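Local coordinates for 2S Albumin protein (Dolichos, PDB 6IX1), which is a seed albumin with the four-bladed beta-propeller fold of hemopexin-type proteins, probably serving in seed storage and perhaps in ligand binding, at residues Lys128-Arg140 and Leu148-Pro160. Numbering follows the deposited sequence.
Sequences KEVYLFKGNKYGR and LVGTIRNITDGFP. With SO4 (sulfate ion), chain E.
The hydroxyl of Y138 is gripped by two partners: R153 NH2 donates to OH across 2.8 Å, the hydroxyl lying 19° out of the R153 guanidinium plane, and OH donates to O4 of a sulfate ion at 2.6 Å. R140 reaches the same O4 through NE and NH1, while its NH2 donates a hydrogen bond to V149 O (2.7 Å), which lies in the R140 guanidinium plane. R140 and R153 thus come close beside the anion, which probably offsets their charges; Y131 OH and the backbone N of G199 also bind it. Strand 137-140 pairs antiparallel with 151-154 through two backbone bonds between Y138 and R153, the outer part of a hemopexin-type propeller blade. A water bridges Y138 O, T151 O and R153 NE over one face of the Y138 ring. Against the opposite face F159 sets its edge (CE2 to Y138 CE2 3.9 Å, planes at 63°), and it meets the face of Y131 likewise, offset edge-to-face. A leucine in place of Y138 would probably leave R153 NH2 and sulfate O4 without their shared hydroxyl and F159 with one ring face fewer. At the hairpin turn, K137, bent at chi2 (-71°) and chi4, hydrogen-bonds through NZ to N154 OD1 (2.8 Å) and N136 OD1, and I155 N donates to N136 O.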
ATOM      1  N   LYS A 128       1.732   6.745 -14.731  1.00 10.03           N
ATOM      2  CA  LYS A 128       0.938   7.027 -13.522  1.00  9.10           C
ATOM      3  C   LYS A 128       0.199   5.761 -13.042  1.00  8.32           C
ATOM      4  O   LYS A 128      -0.799   5.890 -12.391  1.00  9.40           O
ATOM      5  CB  LYS A 128       0.041   8.229 -13.702  1.00 10.65           C
ATOM      6  CG  LYS A 128       0.894   9.441 -14.073  1.00 17.98           C
ATOM      7  CD  LYS A 128       0.619  10.748 -13.493  1.00 19.64           C
ATOM      8  CE  LYS A 128       1.803  11.687 -13.702  1.00 23.88           C
ATOM      9  NZ  LYS A 128       2.311  11.695 -15.099  1.00 28.19           N
ATOM     10  N   GLU A 129       0.754   4.586 -13.342  1.00  8.62           N
ATOM     11  CA  GLU A 129       0.066   3.371 -12.978  1.00  9.61           C
ATOM     12  C   GLU A 129       0.295   2.975 -11.515  1.00  9.35           C
ATOM     13  O   GLU A 129       1.329   3.255 -10.907  1.00  9.32           O
ATOM     14  CB  GLU A 129       0.453   2.215 -13.846  1.00 11.60           C
ATOM     15  CG  GLU A 129      -0.132   2.377 -15.242  1.00 11.88           C
ATOM     16  CD  GLU A 129       0.223   1.266 -16.216  1.00 10.82           C
ATOM     17  OE1 GLU A 129       0.538   0.167 -15.700  1.00 12.71           O
ATOM     18  OE2 GLU A 129       0.199   1.549 -17.422  1.00 15.11           O
ATOM     19  N   VAL A 130      -0.722   2.340 -10.995  1.00  8.65           N
ATOM     20  CA  VAL A 130      -0.810   1.778  -9.648  1.00  7.64           C
ATOM     21  C   VAL A 130      -1.351   0.372  -9.759  1.00  7.98           C
ATOM     22  O   VAL A 130      -2.413   0.147 -10.414  1.00 10.01           O
ATOM     23  CB  VAL A 130      -1.731   2.616  -8.780  1.00  8.33           C
ATOM     24  CG1 VAL A 130      -1.897   1.995  -7.426  1.00  9.00           C
ATOM     25  CG2 VAL A 130      -1.242   4.044  -8.666  1.00  9.18           C
ATOM     26  N   TYR A 131      -0.676  -0.595  -9.171  1.00  7.95           N
ATOM     27  CA  TYR A 131      -1.137  -1.987  -9.060  1.00  8.07           C
ATOM     28  C   TYR A 131      -2.185  -2.061  -7.985  1.00  7.47           C
ATOM     29  O   TYR A 131      -1.995  -1.540  -6.900  1.00  8.26           O
ATOM     30  CB  TYR A 131      -0.018  -2.943  -8.736  1.00  7.85           C
ATOM     31  CG  TYR A 131       0.976  -3.052  -9.862  1.00  8.80           C
ATOM     32  CD1 TYR A 131       0.837  -3.973 -10.868  1.00  8.62           C
ATOM     33  CD2 TYR A 131       2.142  -2.314  -9.896  1.00 11.34           C
ATOM     34  CE1 TYR A 131       1.680  -4.079 -11.939  1.00  9.44           C
ATOM     35  CE2 TYR A 131       3.012  -2.445 -10.962  1.00 11.61           C
ATOM     36  CZ  TYR A 131       2.815  -3.329 -11.982  1.00 11.43           C
ATOM     37  OH  TYR A 131       3.757  -3.493 -12.928  1.00 15.34           O
ATOM     38  N   LEU A 132      -3.307  -2.713  -8.262  1.00  7.29           N
ATOM     39  CA  LEU A 132      -4.431  -2.990  -7.366  1.00  7.85           C
ATOM     40  C   LEU A 132      -4.600  -4.517  -7.202  1.00  7.05           C
ATOM     41  O   LEU A 132      -4.647  -5.201  -8.225  1.00  9.41           O
ATOM     42  CB  LEU A 132      -5.738  -2.366  -7.891  1.00  8.29           C
ATOM     43  CG  LEU A 132      -5.707  -0.876  -8.223  1.00  8.28           C
ATOM     44  CD1 LEU A 132      -7.057  -0.502  -8.709  1.00  8.63           C
ATOM     45  CD2 LEU A 132      -5.373   0.033  -7.048  1.00  8.47           C
ATOM     46  N   PHE A 133      -4.750  -4.970  -5.955  1.00  6.79           N
ATOM     47  CA  PHE A 133      -4.836  -6.397  -5.670  1.00  8.29           C
ATOM     48  C   PHE A 133      -6.117  -6.660  -4.902  1.00  8.37           C
ATOM     49  O   PHE A 133      -6.447  -5.896  -3.984  1.00  8.60           O
ATOM     50  CB  PHE A 133      -3.668  -6.861  -4.802  1.00  7.18           C
ATOM     51  CG  PHE A 133      -2.359  -6.688  -5.511  1.00  7.04           C
ATOM     52  CD1 PHE A 133      -1.929  -7.678  -6.378  1.00  8.93           C
ATOM     53  CD2 PHE A 133      -1.553  -5.534  -5.375  1.00  8.70           C
ATOM     54  CE1 PHE A 133      -0.755  -7.541  -7.118  1.00  7.63           C
ATOM     55  CE2 PHE A 133      -0.381  -5.421  -6.093  1.00  7.80           C
ATOM     56  CZ  PHE A 133       0.046  -6.430  -6.913  1.00  7.88           C
ATOM     57  N   LYS A 134      -6.830  -7.730  -5.283  1.00  8.63           N
ATOM     58  CA  LYS A 134      -8.045  -8.148  -4.562  1.00  8.83           C
ATOM     59  C   LYS A 134      -8.141  -9.658  -4.663  1.00  8.02           C
ATOM     60  O   LYS A 134      -8.226 -10.199  -5.810  1.00  7.62           O
ATOM     61  CB  LYS A 134      -9.341  -7.552  -5.147  1.00  8.69           C
ATOM     62  CG  LYS A 134     -10.616  -7.963  -4.458  1.00 10.83           C
ATOM     63  CD  LYS A 134     -10.695  -7.627  -2.989  1.00 11.59           C
ATOM     64  CE  LYS A 134     -12.081  -7.819  -2.454  1.00 12.83           C
ATOM     65  NZ  LYS A 134     -12.936  -6.801  -3.036  1.00 12.89           N
ATOM     66  N   GLY A 135      -8.124 -10.375  -3.536  1.00  8.57           N
ATOM     67  CA  GLY A 135      -7.973 -11.836  -3.629  1.00  8.18           C
ATOM     68  C   GLY A 135      -6.793 -12.208  -4.468  1.00  7.79           C
ATOM     69  O   GLY A 135      -5.743 -11.584  -4.376  1.00  7.99           O
ATOM     70  N   ASN A 136      -6.935 -13.205  -5.317  1.00  7.38           N
ATOM     71  CA  ASN A 136      -5.840 -13.661  -6.191  1.00  7.63           C
ATOM     72  C   ASN A 136      -5.822 -12.943  -7.527  1.00  6.45           C
ATOM     73  O   ASN A 136      -5.116 -13.371  -8.444  1.00  7.90           O
ATOM     74  CB  ASN A 136      -5.888 -15.148  -6.372  1.00  7.12           C
ATOM     75  CG  ASN A 136      -6.938 -15.667  -7.337  1.00  9.16           C
ATOM     76  OD1 ASN A 136      -7.911 -14.972  -7.570  1.00  8.94           O
ATOM     77  ND2 ASN A 136      -6.692 -16.891  -7.818  1.00 16.04           N
ATOM     78  N   LYS A 137      -6.479 -11.808  -7.585  1.00  7.53           N
ATOM     79  CA  LYS A 137      -6.635 -11.027  -8.791  1.00  7.26           C
ATOM     80  C   LYS A 137      -5.894  -9.666  -8.655  1.00  7.07           C
ATOM     81  O   LYS A 137      -5.682  -9.159  -7.554  1.00  8.03           O
ATOM     82  CB  LYS A 137      -8.092 -10.769  -9.111  1.00  7.63           C
ATOM     83  CG  LYS A 137      -8.981 -11.985  -9.322  1.00  9.20           C
ATOM     84  CD  LYS A 137      -8.731 -12.732 -10.576  1.00  9.65           C
ATOM     85  CE  LYS A 137      -9.610 -13.970 -10.731  1.00  9.92           C
ATOM     86  NZ  LYS A 137      -8.979 -15.192 -10.137  1.00 10.80           N
ATOM     87  N   TYR A 138      -5.518  -9.100  -9.802  1.00  5.90           N
ATOM     88  CA  TYR A 138      -4.909  -7.797  -9.807  1.00  6.43           C
ATOM     89  C   TYR A 138      -5.188  -7.053 -11.102  1.00  6.40           C
ATOM     90  O   TYR A 138      -5.366  -7.693 -12.185  1.00  7.17           O
ATOM     91  CB  TYR A 138      -3.401  -7.895  -9.562  1.00  7.09           C
ATOM     92  CG  TYR A 138      -2.536  -7.924 -10.779  1.00  6.78           C
ATOM     93  CD1 TYR A 138      -2.456  -9.074 -11.547  1.00  8.61           C
ATOM     94  CD2 TYR A 138      -1.921  -6.795 -11.247  1.00  7.97           C
ATOM     95  CE1 TYR A 138      -1.674  -9.119 -12.690  1.00  8.45           C
ATOM     96  CE2 TYR A 138      -1.128  -6.813 -12.352  1.00  8.31           C
ATOM     97  CZ  TYR A 138      -1.027  -7.973 -13.085  1.00  8.52           C
ATOM     98  OH  TYR A 138      -0.256  -8.099 -14.192  1.00  9.62           O
ATOM     99  N   GLY A 139      -5.165  -5.754 -11.041  1.00  7.64           N
ATOM    100  CA  GLY A 139      -5.135  -4.896 -12.199  1.00  8.96           C
ATOM    101  C   GLY A 139      -4.329  -3.690 -11.995  1.00  8.54           C
ATOM    102  O   GLY A 139      -3.549  -3.605 -10.989  1.00  9.19           O
ATOM    103  N   ARG A 140      -4.360  -2.782 -12.930  1.00 10.86           N
ATOM    104  CA  ARG A 140      -3.626  -1.529 -12.859  1.00 11.10           C
ATOM    105  C   ARG A 140      -4.519  -0.369 -13.217  1.00 10.99           C
ATOM    106  O   ARG A 140      -5.233  -0.465 -14.234  1.00 11.85           O
ATOM    107  CB  ARG A 140      -2.471  -1.511 -13.843  1.00 13.95           C
ATOM    108  CG  ARG A 140      -1.560  -2.707 -13.973  1.00 17.31           C
ATOM    109  CD  ARG A 140      -1.251  -2.838 -15.424  1.00 26.03           C
ATOM    110  NE  ARG A 140      -1.007  -4.187 -15.803  1.00 18.69           N
ATOM    111  CZ  ARG A 140      -1.802  -4.981 -16.493  1.00 16.30           C
ATOM    112  NH1 ARG A 140      -1.288  -6.125 -16.849  1.00 15.90           N
ATOM    113  NH2 ARG A 140      -2.957  -4.608 -17.001  1.00 17.68           N
ATOM    114  N   LEU A 148      -8.642   2.143 -16.198  1.00 10.78           N
ATOM    115  CA  LEU A 148      -8.155   0.813 -15.888  1.00 11.08           C
ATOM    116  C   LEU A 148      -7.260   0.522 -17.102  1.00 11.28           C
ATOM    117  O   LEU A 148      -7.732   0.617 -18.255  1.00 13.37           O
ATOM    118  CB  LEU A 148      -9.347  -0.150 -15.701  1.00 10.41           C
ATOM    119  CG  LEU A 148      -8.995  -1.558 -15.332  1.00 12.99           C
ATOM    120  CD1 LEU A 148      -8.541  -1.640 -13.897  1.00 11.60           C
ATOM    121  CD2 LEU A 148     -10.179  -2.420 -15.613  1.00 12.76           C
ATOM    122  N   VAL A 149      -6.057   0.114 -16.889  1.00 11.53           N
ATOM    123  CA  VAL A 149      -5.076  -0.284 -17.886  1.00 12.46           C
ATOM    124  C   VAL A 149      -5.211  -1.799 -18.059  1.00 12.65           C
ATOM    125  O   VAL A 149      -4.714  -2.539 -17.175  1.00 13.92           O
ATOM    126  CB  VAL A 149      -3.695   0.177 -17.479  1.00 12.76           C
ATOM    127  CG1 VAL A 149      -2.677  -0.193 -18.485  1.00 13.66           C
ATOM    128  CG2 VAL A 149      -3.696   1.657 -17.316  1.00 15.90           C
ATOM    129  N   GLY A 150      -5.780  -2.218 -19.194  1.00 12.70           N
ATOM    130  CA  GLY A 150      -5.978  -3.647 -19.446  1.00 12.33           C
ATOM    131  C   GLY A 150      -7.082  -4.278 -18.655  1.00 10.48           C
ATOM    132  O   GLY A 150      -8.189  -3.683 -18.447  1.00 12.02           O
ATOM    133  N   THR A 151      -6.778  -5.479 -18.180  1.00  9.06           N
ATOM    134  CA  THR A 151      -7.829  -6.304 -17.582  1.00  8.55           C
ATOM    135  C   THR A 151      -7.411  -6.749 -16.225  1.00  6.52           C
ATOM    136  O   THR A 151      -6.228  -6.553 -15.843  1.00  8.38           O
ATOM    137  CB  THR A 151      -8.171  -7.478 -18.494  1.00  9.55           C
ATOM    138  OG1 THR A 151      -7.110  -8.454 -18.466  1.00 11.03           O
ATOM    139  CG2 THR A 151      -8.546  -7.033 -19.888  1.00 11.61           C
ATOM    140  N   ILE A 152      -8.324  -7.379 -15.517  1.00  7.02           N
ATOM    141  CA  ILE A 152      -8.070  -7.827 -14.156  1.00  7.12           C
ATOM    142  C   ILE A 152      -7.792  -9.328 -14.255  1.00  7.27           C
ATOM    143  O   ILE A 152      -8.632 -10.110 -14.808  1.00  8.21           O
ATOM    144  CB  ILE A 152      -9.246  -7.521 -13.247  1.00  7.85           C
ATOM    145  CG1 ILE A 152      -9.574  -6.036 -13.252  1.00  8.89           C
ATOM    146  CG2 ILE A 152      -8.961  -8.090 -11.877  1.00  8.47           C
ATOM    147  CD1 ILE A 152     -10.905  -5.704 -12.560  1.00  9.97           C
ATOM    148  N   ARG A 153      -6.615  -9.782 -13.904  1.00  6.99           N
ATOM    149  CA  ARG A 153      -6.044 -11.111 -14.129  1.00  6.42           C
ATOM    150  C   ARG A 153      -5.595 -11.754 -12.818  1.00  5.81           C
ATOM    151  O   ARG A 153      -5.673 -11.114 -11.771  1.00  7.32           O
ATOM    152  CB  ARG A 153      -4.831 -11.064 -15.080  1.00  8.29           C
ATOM    153  CG  ARG A 153      -5.270 -10.363 -16.352  1.00  9.08           C
ATOM    154  CD  ARG A 153      -4.087 -10.386 -17.322  1.00 10.11           C
ATOM    155  NE  ARG A 153      -2.885  -9.689 -16.794  1.00 11.96           N
ATOM    156  CZ  ARG A 153      -1.684  -9.840 -17.268  1.00 12.29           C
ATOM    157  NH1 ARG A 153      -1.454 -10.687 -18.276  1.00 13.00           N
ATOM    158  NH2 ARG A 153      -0.700  -9.182 -16.710  1.00 14.01           N
ATOM    159  N   ASN A 154      -5.088 -12.973 -12.902  1.00  6.60           N
ATOM    160  CA  ASN A 154      -4.526 -13.532 -11.677  1.00  7.60           C
ATOM    161  C   ASN A 154      -3.213 -12.775 -11.416  1.00  7.42           C
ATOM    162  O   ASN A 154      -2.476 -12.448 -12.338  1.00  6.91           O
ATOM    163  CB  ASN A 154      -4.324 -15.033 -11.816  1.00  7.71           C
ATOM    164  CG  ASN A 154      -5.598 -15.825 -11.756  1.00  9.65           C
ATOM    165  OD1 ASN A 154      -6.684 -15.315 -11.673  1.00 10.00           O
ATOM    166  ND2 ASN A 154      -5.470 -17.113 -11.781  1.00 12.97           N
ATOM    167  N   ILE A 155      -2.913 -12.693 -10.122  1.00  6.64           N
ATOM    168  CA  ILE A 155      -1.586 -12.143  -9.716  1.00  7.56           C
ATOM    169  C   ILE A 155      -0.457 -12.812 -10.482  1.00  7.43           C
ATOM    170  O   ILE A 155       0.484 -12.133 -10.973  1.00  7.03           O
ATOM    171  CB  ILE A 155      -1.416 -12.313  -8.214  1.00  7.81           C
ATOM    172  CG1 ILE A 155      -2.374 -11.379  -7.477  1.00  7.45           C
ATOM    173  CG2 ILE A 155       0.048 -12.117  -7.805  1.00  9.29           C
ATOM    174  CD1 ILE A 155      -2.458 -11.512  -5.974  1.00  8.50           C
ATOM    175  N   THR A 156      -0.510 -14.139 -10.653  1.00  7.87           N
ATOM    176  CA  THR A 156       0.607 -14.828 -11.271  1.00  7.66           C
ATOM    177  C   THR A 156       0.613 -14.699 -12.791  1.00  6.98           C
ATOM    178  O   THR A 156       1.546 -15.186 -13.411  1.00  8.55           O
ATOM    179  CB  THR A 156       0.665 -16.271 -10.821  1.00  9.83           C
ATOM    180  OG1 THR A 156      -0.578 -16.897 -11.111  1.00 10.64           O
ATOM    181  CG2 THR A 156       1.035 -16.402  -9.372  1.00 12.61           C
ATOM    182  N   ASP A 157      -0.467 -14.166 -13.382  1.00  7.06           N
ATOM    183  CA  ASP A 157      -0.335 -13.800 -14.826  1.00  6.67           C
ATOM    184  C   ASP A 157       0.626 -12.638 -15.017  1.00  8.69           C
ATOM    185  O   ASP A 157       1.317 -12.579 -16.012  1.00  8.98           O
ATOM    186  CB  ASP A 157      -1.677 -13.387 -15.420  1.00  7.34           C
ATOM    187  CG  ASP A 157      -2.686 -14.567 -15.448  1.00  7.22           C
ATOM    188  OD1 ASP A 157      -2.212 -15.658 -15.748  1.00  9.77           O
ATOM    189  OD2 ASP A 157      -3.875 -14.306 -15.234  1.00  8.36           O
ATOM    190  N   GLY A 158       0.688 -11.676 -14.106  1.00  7.16           N
ATOM    191  CA  GLY A 158       1.657 -10.590 -14.138  1.00  7.70           C
ATOM    192  C   GLY A 158       2.960 -10.938 -13.476  1.00  7.76           C
ATOM    193  O   GLY A 158       4.006 -10.423 -13.864  1.00  8.39           O
ATOM    194  N   PHE A 159       2.841 -11.720 -12.397  1.00  7.12           N
ATOM    195  CA  PHE A 159       3.981 -11.997 -11.474  1.00  6.53           C
ATOM    196  C   PHE A 159       4.153 -13.494 -11.284  1.00  7.35           C
ATOM    197  O   PHE A 159       3.996 -13.973 -10.176  1.00  7.56           O
ATOM    198  CB  PHE A 159       3.755 -11.231 -10.159  1.00  6.64           C
ATOM    199  CG  PHE A 159       3.578  -9.773 -10.285  1.00  7.51           C
ATOM    200  CD1 PHE A 159       4.682  -8.944 -10.228  1.00  9.12           C
ATOM    201  CD2 PHE A 159       2.313  -9.226 -10.403  1.00  9.60           C
ATOM    202  CE1 PHE A 159       4.530  -7.584 -10.368  1.00 10.22           C
ATOM    203  CE2 PHE A 159       2.179  -7.854 -10.537  1.00 10.89           C
ATOM    204  CZ  PHE A 159       3.279  -7.046 -10.479  1.00 10.19           C
ATOM    205  N   PRO A 160       4.501 -14.232 -12.379  1.00  7.48           N
ATOM    206  CA  PRO A 160       4.740 -15.654 -12.222  1.00  7.99           C
ATOM    207  C   PRO A 160       5.856 -15.970 -11.223  1.00  7.62           C
ATOM    208  O   PRO A 160       5.882 -17.060 -10.704  1.00  7.57           O
ATOM    209  CB  PRO A 160       5.058 -16.174 -13.619  1.00  8.92           C
ATOM    210  CG  PRO A 160       5.537 -14.910 -14.323  1.00  8.42           C
ATOM    211  CD  PRO A 160       4.693 -13.782 -13.772  1.00  7.73           C
TER
HETATM  212  S   SO4 E 302       2.369  -5.652 -15.292  1.00 15.74           S
HETATM  213  O1  SO4 E 302       2.435  -4.148 -15.465  1.00 20.90           O
HETATM  214  O2  SO4 E 302       3.423  -5.713 -14.276  1.00 14.03           O
HETATM  215  O3  SO4 E 302       2.741  -6.095 -16.535  1.00 18.25           O
HETATM  216  O4  SO4 E 302       1.043  -5.931 -14.900  1.00 12.23           O
HETATM  217  O   HOH W   1      -3.762  -7.537 -14.885  1.00 10.92           O
HETATM  218  O   HOH W   2      -5.913  -3.780 -15.130  1.00 10.41           O